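Local coordinates for protein carbohydrate binding module E1 (Uncultured bacterium, PDB 5KLE) that binds the beta-glucan oligosaccharide cellopentaose along an aromatic surface and is probably directed at cellulose, at residues A17-E22 with I31-S36; L40-W45 with V92-W97; T46-S51 with R88-K93; S50-T55 with L79-V84. All blocks are in the same frame, centred on the assembly; numbering follows the deposited sequence. Where two conformers were deposited one is given.

Interaction 1. Residues A17-E22 with I31-S36; sequences AAKGVE and IKYNKS. With BGC (beta-D-glucopyranose), chain B.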
# COMPACT_ATOMS: atom_id res chain seq x y z
N ALA A 17 -7.43 0.67 4.41
CA ALA A 17 -7.95 0.40 3.06
C ALA A 17 -9.00 -0.70 3.13
O ALA A 17 -8.84 -1.69 3.86
CB ALA A 17 -6.82 -0.06 2.14
N ALA A 18 -10.06 -0.54 2.34
CA ALA A 18 -11.04 -1.60 2.11
C ALA A 18 -10.80 -2.26 0.76
O ALA A 18 -10.43 -1.58 -0.21
CB ALA A 18 -12.46 -1.06 2.18
N LYS A 19 -11.01 -3.58 0.70
CA LYS A 19 -10.74 -4.36 -0.51
C LYS A 19 -11.43 -3.74 -1.72
O LYS A 19 -12.66 -3.61 -1.74
CB LYS A 19 -11.22 -5.81 -0.31
CG LYS A 19 -10.97 -6.73 -1.48
CD LYS A 19 -11.46 -8.13 -1.09
CE LYS A 19 -11.13 -9.21 -2.13
NZ LYS A 19 -11.72 -8.92 -3.46
N GLY A 20 -10.62 -3.37 -2.71
CA GLY A 20 -11.14 -2.88 -3.98
C GLY A 20 -11.62 -1.44 -4.00
O GLY A 20 -12.12 -1.03 -5.05
N VAL A 21 -11.49 -0.68 -2.90
CA VAL A 21 -12.09 0.66 -2.76
C VAL A 21 -10.97 1.70 -2.83
O VAL A 21 -10.10 1.75 -1.96
CB VAL A 21 -12.88 0.78 -1.45
CG1 VAL A 21 -13.39 2.21 -1.25
CG2 VAL A 21 -14.04 -0.22 -1.42
N GLU A 22 -11.02 2.57 -3.85
CA GLU A 22 -9.98 3.58 -4.02
C GLU A 22 -10.03 4.64 -2.92
O GLU A 22 -11.10 4.98 -2.38
CB GLU A 22 -10.11 4.29 -5.38
CG GLU A 22 -9.64 3.48 -6.57
CD GLU A 22 -9.34 4.35 -7.78
OE1 GLU A 22 -8.48 3.95 -8.59
OE2 GLU A 22 -9.94 5.44 -7.91
N ILE A 31 -0.76 2.51 5.79
CA ILE A 31 -2.10 2.00 5.48
C ILE A 31 -2.24 0.61 6.11
O ILE A 31 -1.42 -0.28 5.84
CB ILE A 31 -2.30 1.86 3.96
CG1 ILE A 31 -1.82 3.11 3.21
CG2 ILE A 31 -3.79 1.48 3.64
CD1 ILE A 31 -2.55 4.27 3.59
N LYS A 32 -3.33 0.38 6.85
CA LYS A 32 -3.69 -0.96 7.30
C LYS A 32 -4.56 -1.61 6.22
O LYS A 32 -5.51 -0.99 5.74
CB LYS A 32 -4.49 -0.89 8.59
CG LYS A 32 -4.90 -2.26 9.15
CD LYS A 32 -5.81 -2.13 10.39
CE LYS A 32 -6.20 -3.48 10.94
NZ LYS A 32 -6.87 -3.28 12.28
N TYR A 33 -4.25 -2.86 5.87
CA TYR A 33 -5.09 -3.61 4.94
C TYR A 33 -5.10 -5.07 5.37
O TYR A 33 -4.04 -5.69 5.49
CB TYR A 33 -4.54 -3.53 3.50
CG TYR A 33 -5.37 -4.30 2.50
CD1 TYR A 33 -6.68 -3.92 2.24
CD2 TYR A 33 -4.87 -5.44 1.84
CE1 TYR A 33 -7.48 -4.64 1.35
CE2 TYR A 33 -5.67 -6.17 0.92
CZ TYR A 33 -6.98 -5.77 0.70
OH TYR A 33 -7.80 -6.43 -0.19
N ASN A 34 -6.30 -5.64 5.54
CA ASN A 34 -6.42 -7.06 5.84
C ASN A 34 -6.58 -7.86 4.54
O ASN A 34 -7.54 -7.65 3.80
CB ASN A 34 -7.60 -7.32 6.79
CG ASN A 34 -7.69 -8.77 7.18
OD1 ASN A 34 -8.29 -9.58 6.45
ND2 ASN A 34 -7.12 -9.13 8.33
N LYS A 35 -5.62 -8.77 4.28
CA LYS A 35 -5.67 -9.71 3.14
C LYS A 35 -6.14 -11.06 3.64
O LYS A 35 -5.44 -11.76 4.39
CB LYS A 35 -4.31 -9.83 2.45
CG LYS A 35 -4.36 -10.92 1.37
CD LYS A 35 -3.25 -10.81 0.34
CE LYS A 35 -1.88 -11.24 0.89
NZ LYS A 35 -1.71 -12.73 0.96
N SER A 36 -7.35 -11.44 3.23
CA SER A 36 -7.95 -12.67 3.73
C SER A 36 -7.35 -13.92 3.09
O SER A 36 -7.27 -14.97 3.74
CB SER A 36 -9.47 -12.61 3.54
OG SER A 36 -9.78 -12.48 2.17
C2 BGC B . -9.86 3.29 -15.21
C3 BGC B . -9.44 4.76 -14.88
C4 BGC B . -9.99 5.16 -13.57
C5 BGC B . -9.70 4.14 -12.45
C6 BGC B . -10.40 4.65 -11.22
C1 BGC B . -9.52 2.42 -14.02
O2 BGC B . -9.30 2.68 -16.33
O3 BGC B . -10.16 5.62 -15.72
O4 BGC B . -9.58 6.45 -13.17
O5 BGC B . -10.19 2.91 -12.90
O6 BGC B . -10.62 3.55 -10.32
O HOH W 1 -8.65 -3.91 5.49

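Interaction 2. Residues L40-W45 with V92-W97; sequences LQIGSW and VKFDNW. With BGC (beta-D-glucopyranose), chain C; BGC (beta-D-glucopyranose), chain D; BGC (beta-D-glucopyranose), chain B.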
# COMPACT_ATOMS: atom_id res chain seq x y z
N LEU A 40 -1.72 -10.31 -2.87
CA LEU A 40 -1.97 -8.86 -2.78
C LEU A 40 -1.75 -8.17 -4.12
O LEU A 40 -0.82 -8.50 -4.87
CB LEU A 40 -1.02 -8.25 -1.73
CG LEU A 40 -1.06 -6.74 -1.56
CD1 LEU A 40 -2.37 -6.37 -0.83
CD2 LEU A 40 0.15 -6.23 -0.74
N GLN A 41 -2.60 -7.18 -4.43
CA GLN A 41 -2.52 -6.36 -5.63
C GLN A 41 -2.66 -4.89 -5.21
O GLN A 41 -3.52 -4.56 -4.37
CB GLN A 41 -3.68 -6.72 -6.58
CG GLN A 41 -3.96 -8.22 -6.73
CD GLN A 41 -2.94 -8.97 -7.58
OE1 GLN A 41 -2.31 -8.38 -8.48
NE2 GLN A 41 -2.82 -10.27 -7.35
N ILE A 42 -1.82 -4.00 -5.78
CA ILE A 42 -1.85 -2.55 -5.53
C ILE A 42 -2.05 -1.88 -6.89
O ILE A 42 -1.26 -2.12 -7.81
CB ILE A 42 -0.57 -2.03 -4.86
CG1 ILE A 42 -0.36 -2.74 -3.52
CG2 ILE A 42 -0.66 -0.48 -4.75
CD1 ILE A 42 0.99 -2.41 -2.86
N GLY A 43 -3.12 -1.08 -7.02
CA GLY A 43 -3.47 -0.48 -8.31
C GLY A 43 -3.73 1.01 -8.27
O GLY A 43 -4.36 1.52 -7.35
N SER A 44 -3.26 1.72 -9.32
CA SER A 44 -3.58 3.13 -9.45
C SER A 44 -3.56 3.51 -10.92
O SER A 44 -2.78 2.95 -11.70
CB SER A 44 -2.56 4.00 -8.70
OG SER A 44 -2.88 5.39 -8.81
N TRP A 45 -4.38 4.51 -11.27
CA TRP A 45 -4.54 4.96 -12.65
C TRP A 45 -4.32 6.48 -12.75
O TRP A 45 -4.61 7.08 -13.80
CB TRP A 45 -5.88 4.50 -13.26
CG TRP A 45 -5.84 3.02 -13.42
CD1 TRP A 45 -5.51 2.34 -14.55
CD2 TRP A 45 -6.08 2.03 -12.40
NE1 TRP A 45 -5.52 0.98 -14.30
CE2 TRP A 45 -5.85 0.77 -12.98
CE3 TRP A 45 -6.44 2.10 -11.05
CZ2 TRP A 45 -6.00 -0.42 -12.26
CZ3 TRP A 45 -6.57 0.91 -10.33
CH2 TRP A 45 -6.33 -0.33 -10.93
N VAL A 92 -5.47 5.27 -5.06
CA VAL A 92 -4.92 3.92 -5.09
C VAL A 92 -5.95 2.97 -4.51
O VAL A 92 -6.79 3.38 -3.69
CB VAL A 92 -3.59 3.86 -4.29
CG1 VAL A 92 -3.86 4.03 -2.80
CG2 VAL A 92 -2.85 2.56 -4.58
N LYS A 93 -5.92 1.70 -4.95
CA LYS A 93 -6.69 0.66 -4.26
C LYS A 93 -5.85 -0.58 -4.01
O LYS A 93 -4.92 -0.88 -4.75
CB LYS A 93 -8.01 0.28 -4.94
CG LYS A 93 -7.88 -0.07 -6.41
CD LYS A 93 -9.29 -0.36 -6.91
CE LYS A 93 -9.38 -0.45 -8.39
NZ LYS A 93 -10.82 -0.71 -8.79
N PHE A 94 -6.16 -1.25 -2.90
CA PHE A 94 -5.57 -2.54 -2.55
C PHE A 94 -6.63 -3.62 -2.73
O PHE A 94 -7.81 -3.41 -2.44
CB PHE A 94 -5.10 -2.56 -1.08
CG PHE A 94 -4.02 -1.54 -0.74
CD1 PHE A 94 -3.32 -0.84 -1.73
CD2 PHE A 94 -3.72 -1.29 0.58
CE1 PHE A 94 -2.32 0.11 -1.38
CE2 PHE A 94 -2.73 -0.37 0.94
CZ PHE A 94 -2.03 0.34 -0.05
N ASP A 95 -6.20 -4.80 -3.22
CA ASP A 95 -7.11 -5.92 -3.48
C ASP A 95 -6.31 -7.21 -3.30
O ASP A 95 -5.11 -7.19 -2.99
CB ASP A 95 -7.74 -5.78 -4.89
CG ASP A 95 -9.16 -6.37 -5.00
OD1 ASP A 95 -9.49 -7.38 -4.34
OD2 ASP A 95 -9.97 -5.84 -5.81
N ASN A 96 -6.98 -8.35 -3.51
CA ASN A 96 -6.31 -9.63 -3.38
C ASN A 96 -7.14 -10.64 -4.14
O ASN A 96 -8.38 -10.60 -4.09
CB ASN A 96 -6.11 -10.07 -1.90
CG ASN A 96 -7.40 -10.11 -1.11
OD1 ASN A 96 -7.86 -9.08 -0.64
ND2 ASN A 96 -7.99 -11.30 -0.95
N TRP A 97 -6.45 -11.54 -4.84
CA TRP A 97 -7.12 -12.62 -5.57
C TRP A 97 -6.15 -13.72 -5.96
O TRP A 97 -4.95 -13.58 -5.71
CB TRP A 97 -7.87 -12.11 -6.82
CG TRP A 97 -7.00 -11.39 -7.85
CD1 TRP A 97 -6.07 -11.96 -8.68
CD2 TRP A 97 -7.02 -10.00 -8.17
NE1 TRP A 97 -5.51 -11.00 -9.50
CE2 TRP A 97 -6.07 -9.79 -9.21
CE3 TRP A 97 -7.75 -8.89 -7.69
CZ2 TRP A 97 -5.82 -8.53 -9.76
CZ3 TRP A 97 -7.51 -7.64 -8.25
CH2 TRP A 97 -6.56 -7.47 -9.28
OXT TRP A 97 -6.56 -14.77 -6.53
C2 BGC C . -9.65 -1.81 -12.23
C3 BGC C . -10.28 -0.50 -12.60
C4 BGC C . -9.49 0.16 -13.72
C5 BGC C . -9.37 -0.75 -14.87
C6 BGC C . -8.38 -0.26 -15.90
C1 BGC C . -9.51 -2.68 -13.48
O2 BGC C . -10.43 -2.45 -11.24
O3 BGC C . -10.31 0.32 -11.44
O4 BGC C . -10.14 1.24 -14.18
O5 BGC C . -8.86 -2.00 -14.48
O6 BGC C . -8.06 -1.32 -16.73
C2 BGC D . -10.47 -11.51 -9.82
C3 BGC D . -10.60 -10.35 -10.78
C4 BGC D . -9.23 -10.07 -11.46
C5 BGC D . -8.69 -11.36 -12.02
C6 BGC D . -7.28 -11.48 -12.61
C1 BGC D . -9.85 -12.72 -10.51
O2 BGC D . -11.74 -11.86 -9.33
O3 BGC D . -11.17 -9.24 -10.08
O4 BGC D . -9.50 -9.14 -12.46
O5 BGC D . -8.65 -12.39 -11.07
O6 BGC D . -7.11 -12.82 -12.97
C2 BGC B . -9.86 3.29 -15.21
C3 BGC B . -9.44 4.76 -14.88
C4 BGC B . -9.99 5.16 -13.57
C5 BGC B . -9.70 4.14 -12.45
C6 BGC B . -10.40 4.65 -11.22
C1 BGC B . -9.52 2.42 -14.02
O2 BGC B . -9.30 2.68 -16.33
O3 BGC B . -10.16 5.62 -15.72
O4 BGC B . -9.58 6.45 -13.17
O5 BGC B . -10.19 2.91 -12.90
O6 BGC B . -10.62 3.55 -10.32

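Interaction 3. Residues T46-S51 with R88-K93; sequences TGVASS and RSFNVK. With BGC (beta-D-glucopyranose), chain C.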
# COMPACT_ATOMS: atom_id res chain seq x y z
N THR A 46 -3.84 7.12 -11.68
CA THR A 46 -3.65 8.57 -11.70
C THR A 46 -2.43 8.98 -12.54
O THR A 46 -2.30 10.16 -12.90
CB THR A 46 -3.46 9.10 -10.25
OG1 THR A 46 -4.47 8.52 -9.39
CG2 THR A 46 -3.60 10.66 -10.18
N GLY A 47 -1.50 8.06 -12.80
CA GLY A 47 -0.29 8.37 -13.56
C GLY A 47 0.90 8.80 -12.72
O GLY A 47 1.94 9.18 -13.28
N VAL A 48 0.78 8.72 -11.40
CA VAL A 48 1.80 9.17 -10.46
C VAL A 48 2.55 7.94 -9.97
O VAL A 48 1.94 7.03 -9.41
CB VAL A 48 1.12 9.91 -9.31
CG1 VAL A 48 2.13 10.25 -8.22
CG2 VAL A 48 0.47 11.18 -9.81
N ALA A 49 3.86 7.87 -10.19
CA ALA A 49 4.62 6.72 -9.71
C ALA A 49 4.67 6.69 -8.19
O ALA A 49 4.79 7.74 -7.54
CB ALA A 49 6.04 6.81 -10.24
N SER A 50 4.61 5.49 -7.62
CA SER A 50 4.67 5.33 -6.17
C SER A 50 5.49 4.11 -5.77
O SER A 50 5.74 3.21 -6.57
CB SER A 50 3.24 5.25 -5.57
OG SER A 50 2.52 4.15 -6.11
N SER A 51 5.93 4.08 -4.50
CA SER A 51 6.64 2.91 -3.97
C SER A 51 6.23 2.66 -2.53
O SER A 51 5.81 3.58 -1.82
CB SER A 51 8.15 3.04 -4.11
OG SER A 51 8.68 4.01 -3.23
N ARG A 88 2.94 13.47 -5.55
CA ARG A 88 1.70 14.20 -5.28
C ARG A 88 0.63 13.19 -4.88
O ARG A 88 0.80 11.98 -5.07
CB ARG A 88 1.24 15.01 -6.50
CG ARG A 88 0.88 14.17 -7.77
CD ARG A 88 0.56 15.04 -9.03
NE ARG A 88 1.75 15.85 -9.40
CZ ARG A 88 2.41 15.78 -10.54
NH1 ARG A 88 1.98 15.03 -11.58
NH2 ARG A 88 3.52 16.51 -10.63
N SER A 89 -0.45 13.67 -4.28
CA SER A 89 -1.50 12.74 -3.89
C SER A 89 -2.09 12.02 -5.10
O SER A 89 -2.16 12.57 -6.22
CB SER A 89 -2.61 13.44 -3.09
OG SER A 89 -3.35 14.37 -3.92
N PHE A 90 -2.51 10.78 -4.89
CA PHE A 90 -2.99 9.96 -6.00
C PHE A 90 -4.05 9.02 -5.47
O PHE A 90 -4.16 8.81 -4.26
CB PHE A 90 -1.81 9.20 -6.67
CG PHE A 90 -1.09 8.23 -5.74
CD1 PHE A 90 -0.18 8.67 -4.76
CD2 PHE A 90 -1.28 6.88 -5.87
CE1 PHE A 90 0.48 7.74 -3.92
CE2 PHE A 90 -0.62 5.96 -5.05
CZ PHE A 90 0.25 6.38 -4.06
N ASN A 91 -4.87 8.45 -6.36
CA ASN A 91 -5.91 7.51 -5.92
C ASN A 91 -5.40 6.08 -6.12
O ASN A 91 -5.01 5.71 -7.24
CB ASN A 91 -7.21 7.69 -6.70
CG ASN A 91 -7.92 8.97 -6.35
OD1 ASN A 91 -7.80 9.49 -5.24
ND2 ASN A 91 -8.74 9.44 -7.29
N VAL A 92 -5.47 5.27 -5.06
CA VAL A 92 -4.92 3.92 -5.09
C VAL A 92 -5.95 2.97 -4.51
O VAL A 92 -6.79 3.38 -3.69
CB VAL A 92 -3.59 3.86 -4.29
CG1 VAL A 92 -3.86 4.03 -2.80
CG2 VAL A 92 -2.85 2.56 -4.58
N LYS A 93 -5.92 1.70 -4.95
CA LYS A 93 -6.69 0.66 -4.26
C LYS A 93 -5.85 -0.58 -4.01
O LYS A 93 -4.92 -0.88 -4.75
CB LYS A 93 -8.01 0.28 -4.94
CG LYS A 93 -7.88 -0.07 -6.41
CD LYS A 93 -9.29 -0.36 -6.91
CE LYS A 93 -9.38 -0.45 -8.39
NZ LYS A 93 -10.82 -0.71 -8.79
C2 BGC C . -9.65 -1.81 -12.23
C3 BGC C . -10.28 -0.50 -12.60
C4 BGC C . -9.49 0.16 -13.72
C5 BGC C . -9.37 -0.75 -14.87
C6 BGC C . -8.38 -0.26 -15.90
C1 BGC C . -9.51 -2.68 -13.48
O2 BGC C . -10.43 -2.45 -11.24
O3 BGC C . -10.31 0.32 -11.44
O4 BGC C . -10.14 1.24 -14.18
O5 BGC C . -8.86 -2.00 -14.48
O6 BGC C . -8.06 -1.32 -16.73

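Interaction 4. Residues S50-T55 with L79-V84; sequences SSYNIT and LYIKIV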
# COMPACT_ATOMS: atom_id res chain seq x y z
N SER A 50 4.61 5.49 -7.62
CA SER A 50 4.67 5.33 -6.17
C SER A 50 5.49 4.11 -5.77
O SER A 50 5.74 3.21 -6.57
CB SER A 50 3.24 5.25 -5.57
OG SER A 50 2.52 4.15 -6.11
N SER A 51 5.93 4.08 -4.50
CA SER A 51 6.64 2.91 -3.97
C SER A 51 6.23 2.66 -2.53
O SER A 51 5.81 3.58 -1.82
CB SER A 51 8.15 3.04 -4.11
OG SER A 51 8.68 4.01 -3.23
N TYR A 52 6.40 1.40 -2.09
CA TYR A 52 5.86 0.92 -0.82
C TYR A 52 6.79 -0.08 -0.14
O TYR A 52 7.52 -0.83 -0.80
CB TYR A 52 4.54 0.12 -1.05
CG TYR A 52 3.53 0.85 -1.92
CD1 TYR A 52 2.47 1.59 -1.35
CD2 TYR A 52 3.67 0.88 -3.32
CE1 TYR A 52 1.57 2.29 -2.14
CE2 TYR A 52 2.78 1.63 -4.13
CZ TYR A 52 1.71 2.29 -3.52
OH TYR A 52 0.82 3.04 -4.30
N ASN A 53 6.72 -0.11 1.18
CA ASN A 53 7.32 -1.16 2.00
C ASN A 53 6.24 -1.76 2.90
O ASN A 53 5.51 -1.01 3.56
CB ASN A 53 8.41 -0.62 2.95
CG ASN A 53 9.66 -0.15 2.24
OD1 ASN A 53 9.95 -0.57 1.12
ND2 ASN A 53 10.45 0.71 2.91
N ILE A 54 6.17 -3.09 2.96
CA ILE A 54 5.23 -3.77 3.86
C ILE A 54 5.97 -4.15 5.13
O ILE A 54 7.05 -4.77 5.06
CB ILE A 54 4.64 -5.03 3.19
CG1 ILE A 54 3.83 -4.63 1.97
CG2 ILE A 54 3.82 -5.84 4.20
CD1 ILE A 54 3.22 -5.79 1.19
N THR A 55 5.42 -3.79 6.29
CA THR A 55 6.12 -4.08 7.55
C THR A 55 6.31 -5.58 7.72
O THR A 55 5.36 -6.36 7.58
CB THR A 55 5.36 -3.48 8.72
OG1 THR A 55 5.22 -2.08 8.45
CG2 THR A 55 6.14 -3.68 10.06
N LEU A 79 -1.94 -6.33 7.23
CA LEU A 79 -0.69 -5.85 6.67
C LEU A 79 -0.61 -4.36 6.91
O LEU A 79 -1.63 -3.67 6.88
CB LEU A 79 -0.69 -6.06 5.14
CG LEU A 79 -0.68 -7.53 4.70
CD1 LEU A 79 -0.86 -7.54 3.19
CD2 LEU A 79 0.59 -8.25 5.09
N TYR A 80 0.60 -3.85 7.14
CA TYR A 80 0.85 -2.42 7.27
C TYR A 80 1.77 -1.98 6.14
O TYR A 80 2.91 -2.46 6.04
CB TYR A 80 1.38 -2.09 8.69
CG TYR A 80 0.32 -2.46 9.71
CD1 TYR A 80 -0.75 -1.57 10.00
CD2 TYR A 80 0.24 -3.75 10.24
CE1 TYR A 80 -1.75 -1.93 10.85
CE2 TYR A 80 -0.79 -4.11 11.09
CZ TYR A 80 -1.77 -3.20 11.40
OH TYR A 80 -2.76 -3.61 12.26
N ILE A 81 1.27 -1.10 5.29
CA ILE A 81 1.92 -0.73 4.03
C ILE A 81 2.27 0.76 4.08
O ILE A 81 1.38 1.63 4.11
CB ILE A 81 1.01 -1.07 2.84
CG1 ILE A 81 0.58 -2.55 2.98
CG2 ILE A 81 1.73 -0.79 1.53
CD1 ILE A 81 -0.22 -3.10 1.82
N LYS A 82 3.58 1.06 4.12
CA LYS A 82 4.06 2.44 4.09
C LYS A 82 4.23 2.91 2.65
O LYS A 82 4.84 2.21 1.82
CB LYS A 82 5.41 2.57 4.81
CG LYS A 82 5.89 4.03 4.80
CD LYS A 82 6.98 4.29 5.81
CE LYS A 82 7.32 5.79 5.82
NZ LYS A 82 8.58 6.00 6.55
N ILE A 83 3.72 4.11 2.36
CA ILE A 83 3.95 4.76 1.06
C ILE A 83 5.29 5.51 1.16
O ILE A 83 5.41 6.54 1.84
CB ILE A 83 2.80 5.68 0.64
CG1 ILE A 83 1.49 4.88 0.70
CG2 ILE A 83 3.04 6.19 -0.79
CD1 ILE A 83 0.28 5.61 0.16
N VAL A 84 6.30 4.96 0.51
CA VAL A 84 7.66 5.46 0.66
C VAL A 84 7.87 6.71 -0.15
O VAL A 84 8.53 7.66 0.30
CB VAL A 84 8.66 4.34 0.27
CG1 VAL A 84 10.08 4.92 0.26
CG2 VAL A 84 8.56 3.19 1.28
O HOH W 2 2.60 -5.80 7.95

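Interaction 1. Residues A17-E22 with I31-S36
The loop that leaves the short strand 15-16 at one end of the mixed sheet runs on beside strand 30-35, and Ala17 pairs with Lys32 through its backbone. Its N-H points at Lys32 O over 2.9 Å in a nearly straight bond (163°). Beyond it a single water continues the ladder, donating to Ala17 O at 2.8 Å and accepting from Asn34 N, so that the two segments part around a shared water. The methyl of Ala17 is turned toward strand 30-35, with CB 3.7 Å from Ile31 CG2 and close to Tyr33 CD1. Tyr33 has its CG anti to the backbone N (chi1 180°), which lays the ring along the loop; Ala17 O and Lys19 N both meet this ring at its edge, in plane, the carbonyl 3.5 Å from CD1. At the far end of the ring Lys19 passes obliquely over the phenol oxygen, its CG 3.4 Å from Tyr33 OH, while the ammonium goes on to a salt bridge with Asp95 and the phenol itself bonds to Asn96. From Ala18 to Val21 the chain makes a type II beta turn closed by Val21 N to Ala18 O, with Gly20 at positive phi. The turn swings the loop toward the glycan, where Glu22, in one of its two conformers, accepts on OE1 a hydrogen bond from O6 of the chain B glucose at 2.8 Å. What results is a sheet-edge loop ending in a carboxylate that bonds to a sugar hydroxyl, a polar element of the kind that accompanies aromatic platforms in carbohydrate-binding sites.

Interaction 2. Residues L40-W45 with V92-W97
The indole of Trp97 is sandwiched between protein and sugar: on one face lies the glucose of chain D, its C4 3.8 Å above the plane and over the ring centre, and on the opposite face lies Gln41. There CG of Gln41 makes a CH-pi contact, 3.5 Å from the centroid of the six-membered ring, and the amide stacks on the indole with the planes 2° apart. A bend at chi2 (-74°) folds the glutamine flat in this way; Thr70 OG1 and Thr39 O bind the two ends of the amide and would hold its rotation. At the indole edge, in plane, comes Asp95 OD2. Trp45 presents one face to two sugars, with C1 of the chain B glucose and C4 of the chain C glucose each offset toward the rim. Lys93 runs across beside this indole, CE 3.7 Å from Trp45 CZ3, and its extended chain delivers NZ to O3 and O2 of the chain C glucose, at 2.9 and 3.0 Å. Beneath these groups, strands 40-44 and 92-96 run antiparallel, with paired backbone bonds at Gln41-Asp95 and Gly43-Lys93. A CB on Gly43 would collide with Trp45 CH2, so the bare glycine lets the indole lie close. On the face carrying Ile42, Val92 and Phe94, Ile42 CG2 packs at 3.8 Å on Val92 CG2, and Ile42 also lies beside the Phe94 ring in one of its two conformers. Trp68 sets its ring edge-to-face with both tryptophans, completing a row of tryptophans along the sheet, as in modules that bind extended glucan chains.

Interaction 3. Residues T46-S51 with R88-K93
Thr46 OG1 accepts the backbone N-H of Asn91 at 3.1 Å in a nearly straight bond (163°), tying the loop after strand 40-44 to the beginning of strand 90-96. The hydroxyl reaches that N-H because OG1 stands anti to the carbonyl carbon of its own residue, and Thr46 CB comes to rest beside CB of Phe90. Two residues on, Val48 packs its CB 4.0 Å from Phe90 CB, while its CG2 methyl lies 3.6 Å from CG of Arg88, the two side chains crossing. The valine is thus buried against the aliphatic part of the arginine. Phe90 itself has CG between the backbone N and the carbonyl carbon (chi1 61°), and the ring stretches along the loop until CZ meets Ser50 CB at 3.5 Å. The polar partner of the serine hydroxyl is Tyr52, which also touches this ring. With an alanine here in place of Phe90 the ring would be gone, which would probably open a gap beside Ser50 CB and the Tyr52 phenol. The loop is thus held by one hydrogen bond and the packing of Val48 and Ser50 on Arg88 and Phe90, and residues 46-50 run at 115° to residues 88-91. Around it, strand 23-25 flanks the other side of strand 90-96, with Ala25 touching Phe90, and Ser44 OG bonds to Asn91 O from strand 40-44. At Ser50 the loop passes into strand 50-54 of the other sheet, and the contact marks the place where the chain crosses between the two layers.

Interaction 4. Residues S50-T55 with L79-V84
Ser51 starts the antiparallel pairing of strands 50-54 and 79-84: its O accepts Val84 N at 2.8 Å, and its OG, which is bonded to Ser85, lies 3.5 Å from Val84 CB. Tyr52 follows on the face it shares with Ile54, Ile81 and Ile83. With CG anti to the carbonyl carbon (chi1 -50°), the ring lies alongside Ile83, CE1 3.8 Å from its CG1, and also crosses Ile81 in one of the two conformers of that isoleucine. The phenol donates to Ser50 OG at 2.7 Å, which satisfies a hydroxyl pair buried at the end of the strand. A phenylalanine in place of Tyr52 would probably leave Ser50 OG without this donor and the ring less firmly fixed in its rotation. On the opposite face Asn53 and Lys82 form a hydrogen-bonded pair through two backbone bonds, while the Asn53 amide, whose OD1 accepts from Gly60 N, lies against Val84 CG2 with ND2 3.5 Å away. Ile54 returns to the face of Tyr52, touching Leu79 CD2 through CG2. Thr55 closes the ladder, its N giving a straight bond (171°) to Tyr80 O; a water then joins Thr55 O to Tyr80 N. Strand 61-63 flanks strand 50-54 on its other edge and strand 30-35 lies beyond strand 77-86, while Phe90, Val92 and Phe94, with Leu40 and Ile42, pack against the Tyr52 face from the facing sheet.

How the interactions relate
Two sheets packed face to face hold all four contacts. Interaction 4 lies in the mixed sheet and interaction 2 in the antiparallel one, their centres about 13 Å apart, with Tyr52, Ile54 and Ile81 meeting Val92, Leu40 and Phe94 between the layers. Interaction 3 shares Val92 and Lys93 with interaction 2 and Ser50 and Ser51 with interaction 4, and so joins both sheets at one end. Interaction 1, its centre about 8 Å from that of interaction 2, bridges them along a side. Along the chain interaction 1 closes first, and interaction 4 is nested within interaction 2. Interaction 1 also brings Glu22 to the glycan that interaction 2 binds through Trp45, Lys93 and Trp97.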